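PDB 6V73: beta-lactamase II from Erythrobacter litoralis, which probably hydrolyses beta-lactam antibiotics to substituted beta-amino acids, using zinc as its cofactor. Local coordinates for residues T39-M44 and A68-Q73; V89-V94 and A150-P155; H96-K101 and A164-N169; A117-N122 and R134-F139; I186-A191 and S225-E230. All blocks are in the same frame, centred on the assembly; numbering follows the deposited sequence.

How the interactions relate
Interaction 3 is the buried centre: histidines from two loops meet at a zinc ion. The other four are only partly buried. Interaction 5 shares the second zinc ion with it, through H226 and D100. Interaction 1 sits behind that site, where W69 packs on D100 and its backbone O bonds Q99. Interactions 2 and 4 lie farther along the sheet of interaction 1. They touch through V94 on A117 and V93 on I137. S121 to D168 links interaction 4 to interaction 3. The chemistry follows place: metal bonds at the centre, sheet bonds in interaction 4, apolar packing edged by polar bonds in interactions 1 and 2, and a carboxylate on a turn in interaction 5.

Interaction 1 of 5, residues T39-M44 and A68-Q73; sequences TYLDLM and AWTDEQ
L41 lies over one face of the W69 indole. Its CB is 3.5 Å from the centroid of the five-membered ring and 18° off the ring normal, a CH-pi contact. L41 CG stands anti to the backbone N (chi1 -171°), beside the carbonyl carbon. From there CD2 reaches W69 CE3 at 3.6 Å, at the rim of the indole. L43 comes in at about a right angle, and its CD2 touches W69 CZ3 at 4.1 Å. At the ring edge, W69 NE1 gives a weak, bent hydrogen bond to T39 O. T39 OG1 rests against A68 CB at 3.3 Å.

Q73 holds the other end. Its CG sits anti to the carbonyl carbon, and the chain runs extended from there, which carries the amide to the strand. NE2 donates to Y40 O at 2.9 Å, nearly in the Q73 amide plane. The same NE2 also bonds E24. OE1 turns back to its own segment and takes weak bonds from the backbone N of W69 and of T70. T70 is the N-cap: its OG1 accepts from Q73 N at 3.1 Å. T70 and Q73 thus form a capping box at the start of helix 71-85.

The other neighbours of W69 place it behind the metal site, since the indole packs on D100, a zinc ligand. The contact therefore joins the end of strand 34-41 to a capped helix start. This is a second-shell wall of the zinc site in the metallo-beta-lactamase fold.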
# COMPACT_ATOMS: atom_id res chain seq x y z
N THR A 39 -10.18 -11.39 8.23
CA THR A 39 -10.37 -11.70 6.82
C THR A 39 -9.20 -11.15 6.01
O THR A 39 -8.44 -10.28 6.47
CB THR A 39 -11.69 -11.13 6.30
OG1 THR A 39 -11.69 -9.71 6.46
CG2 THR A 39 -12.88 -11.75 7.07
N TYR A 40 -9.05 -11.67 4.80
CA TYR A 40 -7.88 -11.42 3.98
C TYR A 40 -8.28 -10.85 2.63
O TYR A 40 -9.33 -11.20 2.08
CB TYR A 40 -7.06 -12.70 3.76
CG TYR A 40 -6.44 -13.23 5.04
CD1 TYR A 40 -7.21 -13.94 5.97
CD2 TYR A 40 -5.08 -13.02 5.32
CE1 TYR A 40 -6.65 -14.42 7.15
CE2 TYR A 40 -4.51 -13.50 6.48
CZ TYR A 40 -5.29 -14.20 7.40
OH TYR A 40 -4.71 -14.67 8.57
N LEU A 41 -7.44 -9.96 2.12
CA LEU A 41 -7.59 -9.48 0.76
C LEU A 41 -6.21 -9.17 0.19
O LEU A 41 -5.37 -8.57 0.87
CB LEU A 41 -8.49 -8.24 0.69
CG LEU A 41 -8.88 -7.79 -0.72
CD1 LEU A 41 -10.04 -8.62 -1.22
CD2 LEU A 41 -9.24 -6.32 -0.76
N ASP A 42 -5.99 -9.59 -1.05
CA ASP A 42 -4.76 -9.28 -1.77
C ASP A 42 -4.93 -7.91 -2.41
O ASP A 42 -5.16 -7.75 -3.61
CB ASP A 42 -4.48 -10.37 -2.79
CG ASP A 42 -3.11 -10.26 -3.39
OD1 ASP A 42 -2.42 -9.26 -3.11
OD2 ASP A 42 -2.72 -11.18 -4.14
N LEU A 43 -4.81 -6.88 -1.57
CA LEU A 43 -5.27 -5.55 -1.95
C LEU A 43 -4.52 -5.01 -3.16
O LEU A 43 -5.13 -4.40 -4.05
CB LEU A 43 -5.10 -4.60 -0.77
CG LEU A 43 -5.55 -3.18 -1.06
CD1 LEU A 43 -7.05 -3.19 -1.37
CD2 LEU A 43 -5.23 -2.31 0.14
N MET A 44 -3.20 -5.21 -3.21
CA MET A 44 -2.39 -4.59 -4.26
C MET A 44 -1.61 -5.60 -5.07
O MET A 44 -0.65 -5.23 -5.76
CB MET A 44 -1.44 -3.55 -3.66
CG MET A 44 -2.15 -2.60 -2.72
SD MET A 44 -1.06 -1.25 -2.25
CE MET A 44 -2.00 -0.55 -0.89
N ALA A 68 -15.56 -6.70 7.18
CA ALA A 68 -14.44 -7.38 6.55
C ALA A 68 -14.03 -6.58 5.32
O ALA A 68 -14.49 -5.45 5.11
CB ALA A 68 -14.82 -8.82 6.21
N TRP A 69 -13.17 -7.15 4.46
CA TRP A 69 -12.74 -6.40 3.28
C TRP A 69 -13.87 -6.22 2.26
O TRP A 69 -13.90 -5.20 1.56
CB TRP A 69 -11.55 -7.09 2.60
CG TRP A 69 -10.24 -7.08 3.34
CD1 TRP A 69 -9.78 -8.04 4.20
CD2 TRP A 69 -9.20 -6.10 3.24
NE1 TRP A 69 -8.53 -7.70 4.67
CE2 TRP A 69 -8.15 -6.51 4.09
CE3 TRP A 69 -9.06 -4.91 2.52
CZ2 TRP A 69 -6.96 -5.76 4.25
CZ3 TRP A 69 -7.87 -4.16 2.68
CH2 TRP A 69 -6.84 -4.60 3.53
N THR A 70 -14.78 -7.19 2.15
CA THR A 70 -15.79 -7.24 1.10
C THR A 70 -17.18 -7.48 1.68
O THR A 70 -17.34 -7.96 2.81
CB THR A 70 -15.53 -8.37 0.09
OG1 THR A 70 -15.62 -9.63 0.77
CG2 THR A 70 -14.16 -8.23 -0.54
N ASP A 71 -18.20 -7.19 0.87
CA ASP A 71 -19.57 -7.50 1.27
C ASP A 71 -19.70 -8.97 1.62
O ASP A 71 -20.24 -9.33 2.67
CB ASP A 71 -20.55 -7.14 0.15
CG ASP A 71 -20.75 -5.65 -0.01
OD1 ASP A 71 -21.34 -5.25 -1.03
OD2 ASP A 71 -20.31 -4.88 0.87
N GLU A 72 -19.18 -9.84 0.75
CA GLU A 72 -19.33 -11.27 0.92
C GLU A 72 -18.69 -11.75 2.22
O GLU A 72 -19.24 -12.60 2.92
CB GLU A 72 -18.74 -12.00 -0.28
CG GLU A 72 -18.41 -13.45 -0.01
CD GLU A 72 -18.25 -14.27 -1.28
OE1 GLU A 72 -17.72 -13.72 -2.27
OE2 GLU A 72 -18.66 -15.45 -1.28
N GLN A 73 -17.52 -11.21 2.56
CA GLN A 73 -16.92 -11.59 3.83
C GLN A 73 -17.73 -11.05 5.00
O GLN A 73 -17.87 -11.72 6.02
CB GLN A 73 -15.47 -11.09 3.89
CG GLN A 73 -14.47 -11.87 3.06
CD GLN A 73 -13.18 -11.08 2.82
OE1 GLN A 73 -13.16 -9.86 2.99
NE2 GLN A 73 -12.11 -11.77 2.43

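Interaction 2 of 5, residues V89-V94 and A150-P155; sequences VRAAVV and AQSLAP
A91 on strand 89-93 and L153 of the helical segment 150-155 form the closest backbone approach, with CA atoms 7.2 Å apart; no backbone-to-backbone bond joins them, and side chains of the strand reach the helix. A91 and V93 both point toward the helix. L153 fits against both of them with its two methyl branches. CD2 touches A91 CB at 3.9 Å, and CD1 touches V93 CB at 4.1 Å. L153 CG sits beside its own backbone N (chi1 -63°), and this turns the fork toward the strand. The same leucine also packs on I63 and W116 of the neighbouring strands, so it is bedded on the sheet.

R90 makes the polar half of the contact. Its CG lies between the backbone N and the carbonyl carbon, and the chain then runs extended as far as NE. The guanidinium arrives end-on at S152 O. NH1 donates over 2.8 Å with an angle of 153° at the hydrogen. NH2 donates to the same S152 O over 3.0 Å, along a more bent path. The oxygen lies 3° from the guanidinium plane, at its edge. Two bonds to one oxygen fix the rotation of the guanidinium. S152 OG stays 3.8 Å from R90 NH1 and is not bonded to it.

S152 O lies close to the C-terminal end of its helix. A positive group there would probably suit the helix dipole. The contact thus implies apolar contacts between sheet and helix, with a two-nitrogen arginine grip on a backbone carbonyl beside them.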
# COMPACT_ATOMS: atom_id res chain seq x y z
N VAL A 89 -26.21 -9.77 14.93
CA VAL A 89 -25.63 -8.43 14.99
C VAL A 89 -26.75 -7.39 14.95
O VAL A 89 -27.59 -7.41 14.04
CB VAL A 89 -24.66 -8.22 13.82
CG1 VAL A 89 -24.04 -6.80 13.87
CG2 VAL A 89 -23.60 -9.30 13.83
N ARG A 90 -26.74 -6.47 15.92
CA ARG A 90 -27.73 -5.40 15.94
C ARG A 90 -27.16 -4.01 15.65
O ARG A 90 -27.92 -3.12 15.27
CB ARG A 90 -28.47 -5.36 17.28
CG ARG A 90 -27.63 -4.93 18.48
CD ARG A 90 -28.52 -4.58 19.70
NE ARG A 90 -27.70 -4.34 20.88
CZ ARG A 90 -27.11 -3.18 21.16
NH1 ARG A 90 -27.27 -2.14 20.34
NH2 ARG A 90 -26.36 -3.06 22.24
N ALA A 91 -25.86 -3.81 15.83
CA ALA A 91 -25.23 -2.54 15.52
C ALA A 91 -23.78 -2.79 15.13
O ALA A 91 -23.17 -3.78 15.54
CB ALA A 91 -25.30 -1.56 16.71
N ALA A 92 -23.25 -1.87 14.34
CA ALA A 92 -21.86 -1.94 13.91
C ALA A 92 -21.26 -0.54 13.98
O ALA A 92 -21.95 0.46 13.74
CB ALA A 92 -21.75 -2.49 12.50
N VAL A 93 -19.97 -0.49 14.32
CA VAL A 93 -19.19 0.75 14.28
C VAL A 93 -17.92 0.47 13.51
O VAL A 93 -17.34 -0.61 13.62
CB VAL A 93 -18.89 1.28 15.70
CG1 VAL A 93 -18.23 0.22 16.56
CG2 VAL A 93 -18.02 2.54 15.63
N VAL A 94 -17.50 1.44 12.69
CA VAL A 94 -16.33 1.29 11.82
C VAL A 94 -15.29 2.33 12.21
O VAL A 94 -15.64 3.46 12.57
CB VAL A 94 -16.72 1.40 10.33
CG1 VAL A 94 -17.64 0.24 9.93
CG2 VAL A 94 -17.41 2.73 10.05
N ALA A 150 -23.14 6.32 22.22
CA ALA A 150 -22.66 5.77 23.49
C ALA A 150 -23.68 4.81 24.07
O ALA A 150 -23.32 3.70 24.49
CB ALA A 150 -22.35 6.88 24.49
N GLN A 151 -24.96 5.19 24.06
CA GLN A 151 -26.00 4.36 24.66
C GLN A 151 -26.20 3.07 23.88
O GLN A 151 -26.32 1.99 24.47
CB GLN A 151 -27.31 5.15 24.73
CG GLN A 151 -27.49 5.91 26.04
CD GLN A 151 -27.56 4.98 27.24
OE1 GLN A 151 -26.71 5.04 28.13
NE2 GLN A 151 -28.57 4.11 27.27
N SER A 152 -26.23 3.14 22.56
CA SER A 152 -26.58 1.98 21.76
C SER A 152 -25.41 1.00 21.62
O SER A 152 -25.64 -0.21 21.48
CB SER A 152 -27.07 2.43 20.39
OG SER A 152 -26.72 1.51 19.40
N LEU A 153 -24.17 1.48 21.67
CA LEU A 153 -22.99 0.64 21.52
C LEU A 153 -22.39 0.21 22.84
O LEU A 153 -21.42 -0.56 22.84
CB LEU A 153 -21.92 1.36 20.67
CG LEU A 153 -22.39 1.66 19.24
CD1 LEU A 153 -21.53 2.69 18.54
CD2 LEU A 153 -22.45 0.39 18.43
N ALA A 154 -22.91 0.68 23.97
CA ALA A 154 -22.44 0.18 25.26
C ALA A 154 -22.55 -1.34 25.30
O ALA A 154 -23.53 -1.90 24.79
CB ALA A 154 -23.27 0.79 26.40
N PRO A 155 -21.60 -2.05 25.94
CA PRO A 155 -20.53 -1.61 26.85
C PRO A 155 -19.28 -1.10 26.17
O PRO A 155 -18.33 -0.70 26.85
CB PRO A 155 -20.21 -2.89 27.63
CG PRO A 155 -20.44 -3.98 26.64
CD PRO A 155 -21.60 -3.52 25.77

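Interaction 3 of 5, residues H96-K101 and A164-N169; sequences HAHQDK and AHTRDN. With ZN (zinc ion), chain B; ZN (zinc ion), chain C.
H96, H98 and H165 turn three imidazoles onto one zinc ion, that of chain B. H98 ND1 and H165 NE2 each bind it at 2.1 Å, and H96 uses NE2. The H165 ring presents its edge to the H96 face, an offset edge-to-face pair with planes at 72°. H98 and H165 approach from opposite directions, with ring planes nearly perpendicular. The metal explains how closely the nitrogens gather: H96 NE2 and H165 NE2 are 3.3 Å apart and share no hydrogen bond. H96 holds its ring between the backbone N and the carbonyl carbon (chi1 60°), which turns NE2 onto the zinc ion.

T166 packs beside these rings. Its CG2 lies 3.5 Å from H98 CE1, and its OG1 meets H96 CB. OG1 also gives a hydrogen bond to D168 OD1, which it meets from above the carboxylate plane. D168 OD2 accepts from A97 N at 2.9 Å on its syn side and also bonds S121 OG. The carboxylate therefore ties the loop of H165 to the backbone between the first two histidines. D199, outside the contact, holds H98 NE2.

D100 leaves this group for the zinc ion of chain C, which it binds through OD1 at 2.5 Å with C184 and H226. The HxHxD motif with H165 completes the three-histidine site and gives the aspartate of the Asp-Cys-His site, as in B1 metallo-beta-lactamases.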
# COMPACT_ATOMS: atom_id res chain seq x y z
N HIS A 96 -12.54 3.71 10.54
CA HIS A 96 -12.26 4.81 9.60
C HIS A 96 -12.59 4.39 8.17
O HIS A 96 -12.95 3.23 7.92
CB HIS A 96 -10.81 5.29 9.66
CG HIS A 96 -9.80 4.23 9.33
ND1 HIS A 96 -9.41 3.27 10.23
CD2 HIS A 96 -9.11 3.98 8.19
CE1 HIS A 96 -8.52 2.47 9.66
NE2 HIS A 96 -8.32 2.89 8.43
N ALA A 97 -12.44 5.32 7.23
CA ALA A 97 -12.93 5.13 5.86
C ALA A 97 -11.84 4.51 4.98
O ALA A 97 -11.35 5.12 4.03
CB ALA A 97 -13.42 6.45 5.27
N HIS A 98 -11.49 3.27 5.29
CA HIS A 98 -10.65 2.47 4.41
C HIS A 98 -11.33 1.13 4.19
O HIS A 98 -12.19 0.72 4.97
CB HIS A 98 -9.22 2.23 4.96
CG HIS A 98 -8.27 3.36 4.72
ND1 HIS A 98 -7.06 3.47 5.38
CD2 HIS A 98 -8.34 4.43 3.89
CE1 HIS A 98 -6.44 4.56 4.97
NE2 HIS A 98 -7.19 5.17 4.07
N GLN A 99 -10.92 0.45 3.13
CA GLN A 99 -11.66 -0.72 2.69
C GLN A 99 -11.60 -1.87 3.68
O GLN A 99 -12.57 -2.64 3.78
CB GLN A 99 -11.18 -1.19 1.32
CG GLN A 99 -12.15 -2.16 0.70
CD GLN A 99 -11.56 -2.88 -0.47
OE1 GLN A 99 -10.72 -2.33 -1.20
NE2 GLN A 99 -11.97 -4.12 -0.67
N ASP A 100 -10.49 -2.05 4.40
CA ASP A 100 -10.47 -3.14 5.36
C ASP A 100 -11.43 -2.91 6.53
O ASP A 100 -11.81 -3.88 7.20
CB ASP A 100 -9.06 -3.39 5.89
CG ASP A 100 -8.35 -2.13 6.31
OD1 ASP A 100 -7.47 -2.22 7.18
OD2 ASP A 100 -8.68 -1.04 5.76
N LYS A 101 -11.84 -1.66 6.80
CA LYS A 101 -12.74 -1.37 7.90
C LYS A 101 -14.18 -1.11 7.47
O LYS A 101 -15.10 -1.35 8.27
CB LYS A 101 -12.22 -0.18 8.74
CG LYS A 101 -10.81 -0.39 9.36
CD LYS A 101 -10.56 -1.88 9.63
CE LYS A 101 -9.98 -2.17 10.97
NZ LYS A 101 -9.63 -3.60 11.09
N ALA A 164 -4.15 10.35 13.08
CA ALA A 164 -3.01 9.46 13.15
C ALA A 164 -2.92 8.66 11.85
O ALA A 164 -2.52 9.21 10.81
CB ALA A 164 -3.11 8.54 14.37
N HIS A 165 -3.27 7.37 11.89
CA HIS A 165 -3.29 6.56 10.67
C HIS A 165 -4.15 7.20 9.59
O HIS A 165 -3.78 7.21 8.41
CB HIS A 165 -3.77 5.14 10.98
CG HIS A 165 -4.13 4.34 9.76
ND1 HIS A 165 -3.17 3.84 8.90
CD2 HIS A 165 -5.33 3.97 9.26
CE1 HIS A 165 -3.77 3.18 7.93
NE2 HIS A 165 -5.08 3.25 8.12
N THR A 166 -5.32 7.74 9.98
CA THR A 166 -6.09 8.67 9.15
C THR A 166 -6.63 9.77 10.07
O THR A 166 -6.52 9.70 11.29
CB THR A 166 -7.26 7.99 8.42
OG1 THR A 166 -8.19 7.51 9.39
CG2 THR A 166 -6.81 6.83 7.55
N ARG A 167 -7.21 10.81 9.46
CA ARG A 167 -7.75 11.89 10.27
C ARG A 167 -9.03 11.48 10.98
O ARG A 167 -9.39 12.09 11.99
CB ARG A 167 -7.98 13.13 9.40
CG ARG A 167 -6.69 13.73 8.86
CD ARG A 167 -6.97 15.00 8.08
NE ARG A 167 -7.83 14.74 6.93
CZ ARG A 167 -8.97 15.39 6.68
NH1 ARG A 167 -9.40 16.33 7.53
NH2 ARG A 167 -9.68 15.09 5.60
N ASP A 168 -9.72 10.45 10.49
CA ASP A 168 -10.99 10.03 11.06
C ASP A 168 -10.89 8.79 11.95
O ASP A 168 -11.93 8.33 12.43
CB ASP A 168 -12.01 9.77 9.94
CG ASP A 168 -11.53 8.73 8.93
OD1 ASP A 168 -10.31 8.64 8.69
OD2 ASP A 168 -12.36 8.00 8.36
N ASN A 169 -9.69 8.23 12.18
CA ASN A 169 -9.64 6.95 12.88
C ASN A 169 -10.16 7.08 14.31
O ASN A 169 -9.83 8.02 15.03
CB ASN A 169 -8.23 6.34 12.94
CG ASN A 169 -7.16 7.30 13.50
OD1 ASN A 169 -6.29 7.75 12.77
ND2 ASN A 169 -7.27 7.65 14.77
ZN ZN B . -6.69 2.35 7.12
ZN ZN C . -5.57 -0.88 8.04

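Interaction 4 of 5, residues A117-N122 and R134-F139; sequences AHPLSN and RNAITF
A117 and A136 form a parallel beta bridge within a beta-alpha-beta unit made of strand 114-117, helix 119-124 and strand 135-136. A117 N donates to N135 O at 3.1 Å. A117 O accepts from I137 N at 2.9 Å, and A136 CA adds a CH...O contact to the same oxygen. These bonds add strand 135-136 to the edge of the large sheet.

Side chains back the bridge. I137 carries CG1 beside its backbone N (chi1 -61°), which swings CD1 under A117, 3.6 Å from its CA. On the other side of the strand pair, P119 CG rests on A136 CB at 4.1 Å. P119 CD lies close to I137 O. Further along, H118 CD2 meets F139 CE2 at 3.6 Å. The two ring planes are tilted by 31° to each other. I137 CG2 sits over one face of F139.

The next shell sets these groups in place. Y160 packs edge-to-face with H118, and I170 touches both H118 and F139. N135 ND2 bonds T115 O, which fixes the start of the edge strand. R134 N bonds T115 OG1, a second tie to the same threonine.

H118 is the N-cap of helix 119-124. Its ND1 accepts from L120 N at 2.9 Å, with the donor 1° out of the imidazole plane.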
# COMPACT_ATOMS: atom_id res chain seq x y z
N ALA A 117 -20.37 5.65 12.44
CA ALA A 117 -18.97 6.03 12.25
C ALA A 117 -18.76 7.48 12.67
O ALA A 117 -19.71 8.25 12.86
CB ALA A 117 -18.51 5.85 10.80
N HIS A 118 -17.48 7.83 12.81
CA HIS A 118 -17.09 9.22 12.98
C HIS A 118 -17.64 10.05 11.82
O HIS A 118 -17.65 9.58 10.68
CB HIS A 118 -15.56 9.32 13.03
CG HIS A 118 -15.04 10.67 13.44
ND1 HIS A 118 -15.16 11.80 12.65
CD2 HIS A 118 -14.35 11.06 14.54
CE1 HIS A 118 -14.60 12.83 13.26
NE2 HIS A 118 -14.09 12.40 14.40
N PRO A 119 -18.13 11.27 12.08
CA PRO A 119 -18.70 12.07 10.97
C PRO A 119 -17.73 12.25 9.80
O PRO A 119 -18.17 12.25 8.65
CB PRO A 119 -19.04 13.42 11.63
CG PRO A 119 -19.07 13.15 13.10
CD PRO A 119 -18.23 11.94 13.39
N LEU A 120 -16.43 12.37 10.07
CA LEU A 120 -15.48 12.54 8.97
C LEU A 120 -15.36 11.26 8.14
O LEU A 120 -15.15 11.34 6.92
CB LEU A 120 -14.12 12.98 9.50
CG LEU A 120 -13.06 13.44 8.48
CD1 LEU A 120 -13.56 14.62 7.60
CD2 LEU A 120 -11.78 13.83 9.23
N SER A 121 -15.49 10.07 8.75
CA SER A 121 -15.48 8.86 7.94
C SER A 121 -16.64 8.85 6.95
O SER A 121 -16.49 8.35 5.83
CB SER A 121 -15.52 7.59 8.80
OG SER A 121 -14.63 7.66 9.89
N ASN A 122 -17.80 9.39 7.34
CA ASN A 122 -18.92 9.42 6.41
C ASN A 122 -18.68 10.40 5.27
O ASN A 122 -19.14 10.17 4.14
CB ASN A 122 -20.22 9.76 7.15
CG ASN A 122 -20.64 8.66 8.13
OD1 ASN A 122 -21.40 8.91 9.09
ND2 ASN A 122 -20.15 7.44 7.91
N ARG A 134 -24.92 4.96 8.51
CA ARG A 134 -26.21 5.64 8.58
C ARG A 134 -26.29 6.63 9.74
O ARG A 134 -27.24 7.42 9.78
CB ARG A 134 -27.35 4.63 8.71
CG ARG A 134 -27.18 3.41 7.84
CD ARG A 134 -27.94 3.56 6.54
NE ARG A 134 -28.87 2.46 6.34
CZ ARG A 134 -29.27 2.02 5.15
NH1 ARG A 134 -30.13 1.01 5.07
NH2 ARG A 134 -28.82 2.59 4.04
N ASN A 135 -25.35 6.59 10.68
CA ASN A 135 -25.37 7.48 11.82
C ASN A 135 -23.98 8.03 12.07
O ASN A 135 -22.99 7.31 11.94
CB ASN A 135 -25.83 6.79 13.11
CG ASN A 135 -27.13 6.12 12.96
OD1 ASN A 135 -28.19 6.69 13.24
ND2 ASN A 135 -27.09 4.88 12.49
N ALA A 136 -23.94 9.29 12.45
CA ALA A 136 -22.74 9.94 12.93
C ALA A 136 -22.61 9.70 14.43
O ALA A 136 -23.60 9.79 15.17
CB ALA A 136 -22.78 11.43 12.59
N ILE A 137 -21.42 9.32 14.88
CA ILE A 137 -21.15 9.25 16.30
C ILE A 137 -20.87 10.66 16.79
O ILE A 137 -20.02 11.37 16.24
CB ILE A 137 -19.95 8.34 16.60
CG1 ILE A 137 -20.19 6.90 16.16
CG2 ILE A 137 -19.60 8.40 18.10
CD1 ILE A 137 -18.88 6.18 15.89
N THR A 138 -21.59 11.07 17.83
CA THR A 138 -21.28 12.31 18.53
C THR A 138 -20.18 12.05 19.55
O THR A 138 -20.36 11.26 20.48
CB THR A 138 -22.51 12.87 19.22
OG1 THR A 138 -23.65 12.79 18.35
CG2 THR A 138 -22.25 14.32 19.60
N PHE A 139 -19.05 12.72 19.36
CA PHE A 139 -17.94 12.70 20.29
C PHE A 139 -17.96 14.00 21.08
O PHE A 139 -18.15 15.08 20.50
CB PHE A 139 -16.61 12.55 19.54
CG PHE A 139 -16.37 11.16 19.03
CD1 PHE A 139 -16.01 10.15 19.91
CD2 PHE A 139 -16.52 10.86 17.69
CE1 PHE A 139 -15.80 8.86 19.45
CE2 PHE A 139 -16.30 9.57 17.23
CZ PHE A 139 -15.94 8.57 18.12

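Interaction 5 of 5, residues I186-A191 and S225-E230; sequences IKAGDA and SHSPPE. With ZN (zinc ion), chain C.
G189 and E230 make the firm part of this contact between two loops. E230 spreads its carboxylate before the G189 amide. OE2 accepts from G189 N at 3.1 Å on its syn lone pair, with an angle of 163° at the hydrogen. OE1 takes the same N-H more weakly, at 3.2 Å and along a bent path. The E230 chain is extended beyond CG, which brings the carboxylate across to the turn. A188 packs beside it: its CB lies 3.4 Å from S227 OG and 3.8 Å from E230 OE2. S227 holds OG between its backbone N and carbonyl carbon (chi1 40°), and from there it reaches A188. The receiving loop is itself held by a type I beta turn from A188 to A191, closed by A191 N to A188 O.

The other end is looser. K187 CE comes only to 4.5 Å from H226 CD2, obliquely to the ring. K187 NZ is instead bonded to C184 O and L194 O. Toward solvent, A188, S227 and E230 are each partly exposed, so even the firm part is not sealed in.

H226 is fixed from elsewhere. Its ND1 bonds P50 O, and F46 of the second subunit packs edge-to-face with the ring. NE2 binds the zinc ion of chain C at 2.1 Å, which D100 and C184 also hold. The contact therefore joins the loop that follows the cysteine ligand to the loop of the histidine ligand. Such loops border the second zinc site of class B1 metallo-beta-lactamases.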
# COMPACT_ATOMS: atom_id res chain seq x y z
N ILE A 186 -2.67 1.61 15.74
CA ILE A 186 -1.72 0.88 16.57
C ILE A 186 -1.14 -0.24 15.73
O ILE A 186 -1.87 -0.97 15.04
CB ILE A 186 -2.41 0.32 17.82
CG1 ILE A 186 -2.89 1.45 18.73
CG2 ILE A 186 -1.47 -0.61 18.56
CD1 ILE A 186 -1.77 2.26 19.38
N LYS A 187 0.19 -0.38 15.79
CA LYS A 187 0.88 -1.46 15.10
C LYS A 187 1.64 -2.29 16.13
O LYS A 187 1.72 -1.93 17.31
CB LYS A 187 1.81 -0.90 14.02
CG LYS A 187 1.27 -1.07 12.60
CD LYS A 187 0.23 -0.02 12.22
CE LYS A 187 -0.46 -0.43 10.93
NZ LYS A 187 -0.96 0.74 10.16
N ALA A 188 2.20 -3.41 15.67
CA ALA A 188 2.65 -4.45 16.58
C ALA A 188 3.91 -4.02 17.34
O ALA A 188 4.63 -3.11 16.95
CB ALA A 188 2.90 -5.75 15.82
N GLY A 189 4.17 -4.71 18.46
CA GLY A 189 5.30 -4.38 19.31
C GLY A 189 6.65 -4.55 18.64
O GLY A 189 7.65 -4.01 19.14
N ASP A 190 6.71 -5.27 17.53
CA ASP A 190 7.95 -5.45 16.77
C ASP A 190 7.85 -4.85 15.37
O ASP A 190 8.62 -5.22 14.48
CB ASP A 190 8.31 -6.93 16.72
CG ASP A 190 7.38 -7.75 15.83
OD1 ASP A 190 6.22 -7.34 15.62
OD2 ASP A 190 7.82 -8.81 15.34
N ALA A 191 6.90 -3.94 15.15
CA ALA A 191 6.75 -3.27 13.86
C ALA A 191 8.01 -2.50 13.48
O ALA A 191 8.71 -1.93 14.33
CB ALA A 191 5.58 -2.30 13.90
N SER A 225 -5.64 -3.83 13.92
CA SER A 225 -6.21 -4.29 12.66
C SER A 225 -5.36 -5.34 11.96
O SER A 225 -5.91 -6.22 11.27
CB SER A 225 -6.42 -3.11 11.71
OG SER A 225 -7.33 -2.17 12.26
N HIS A 226 -4.03 -5.27 12.06
CA HIS A 226 -3.21 -6.02 11.11
C HIS A 226 -2.21 -6.96 11.76
O HIS A 226 -1.35 -7.50 11.05
CB HIS A 226 -2.51 -5.06 10.15
CG HIS A 226 -3.46 -4.28 9.28
ND1 HIS A 226 -4.29 -4.89 8.36
CD2 HIS A 226 -3.75 -2.96 9.22
CE1 HIS A 226 -5.03 -3.98 7.76
NE2 HIS A 226 -4.72 -2.80 8.26
N SER A 227 -2.33 -7.21 13.05
CA SER A 227 -1.54 -8.25 13.71
C SER A 227 -2.30 -8.71 14.93
O SER A 227 -3.22 -8.02 15.39
CB SER A 227 -0.12 -7.75 14.08
OG SER A 227 -0.14 -6.43 14.57
N PRO A 228 -1.99 -9.88 15.46
CA PRO A 228 -2.83 -10.46 16.52
C PRO A 228 -2.74 -9.67 17.81
O PRO A 228 -1.88 -8.78 17.94
CB PRO A 228 -2.26 -11.88 16.67
CG PRO A 228 -0.99 -11.89 15.97
CD PRO A 228 -1.04 -10.86 14.92
N PRO A 229 -3.62 -9.95 18.78
CA PRO A 229 -3.59 -9.20 20.05
C PRO A 229 -2.30 -9.39 20.81
O PRO A 229 -1.63 -10.43 20.71
CB PRO A 229 -4.78 -9.77 20.83
CG PRO A 229 -5.68 -10.32 19.80
CD PRO A 229 -4.80 -10.81 18.68
N GLU A 230 -1.98 -8.40 21.62
CA GLU A 230 -0.67 -8.27 22.24
C GLU A 230 -0.83 -7.54 23.56
O GLU A 230 -1.94 -7.16 23.94
CB GLU A 230 0.28 -7.51 21.30
CG GLU A 230 1.70 -7.91 21.36
CD GLU A 230 2.54 -7.09 20.42
OE1 GLU A 230 3.76 -6.94 20.67
OE2 GLU A 230 1.97 -6.60 19.42
ZN ZN C . -5.57 -0.88 8.04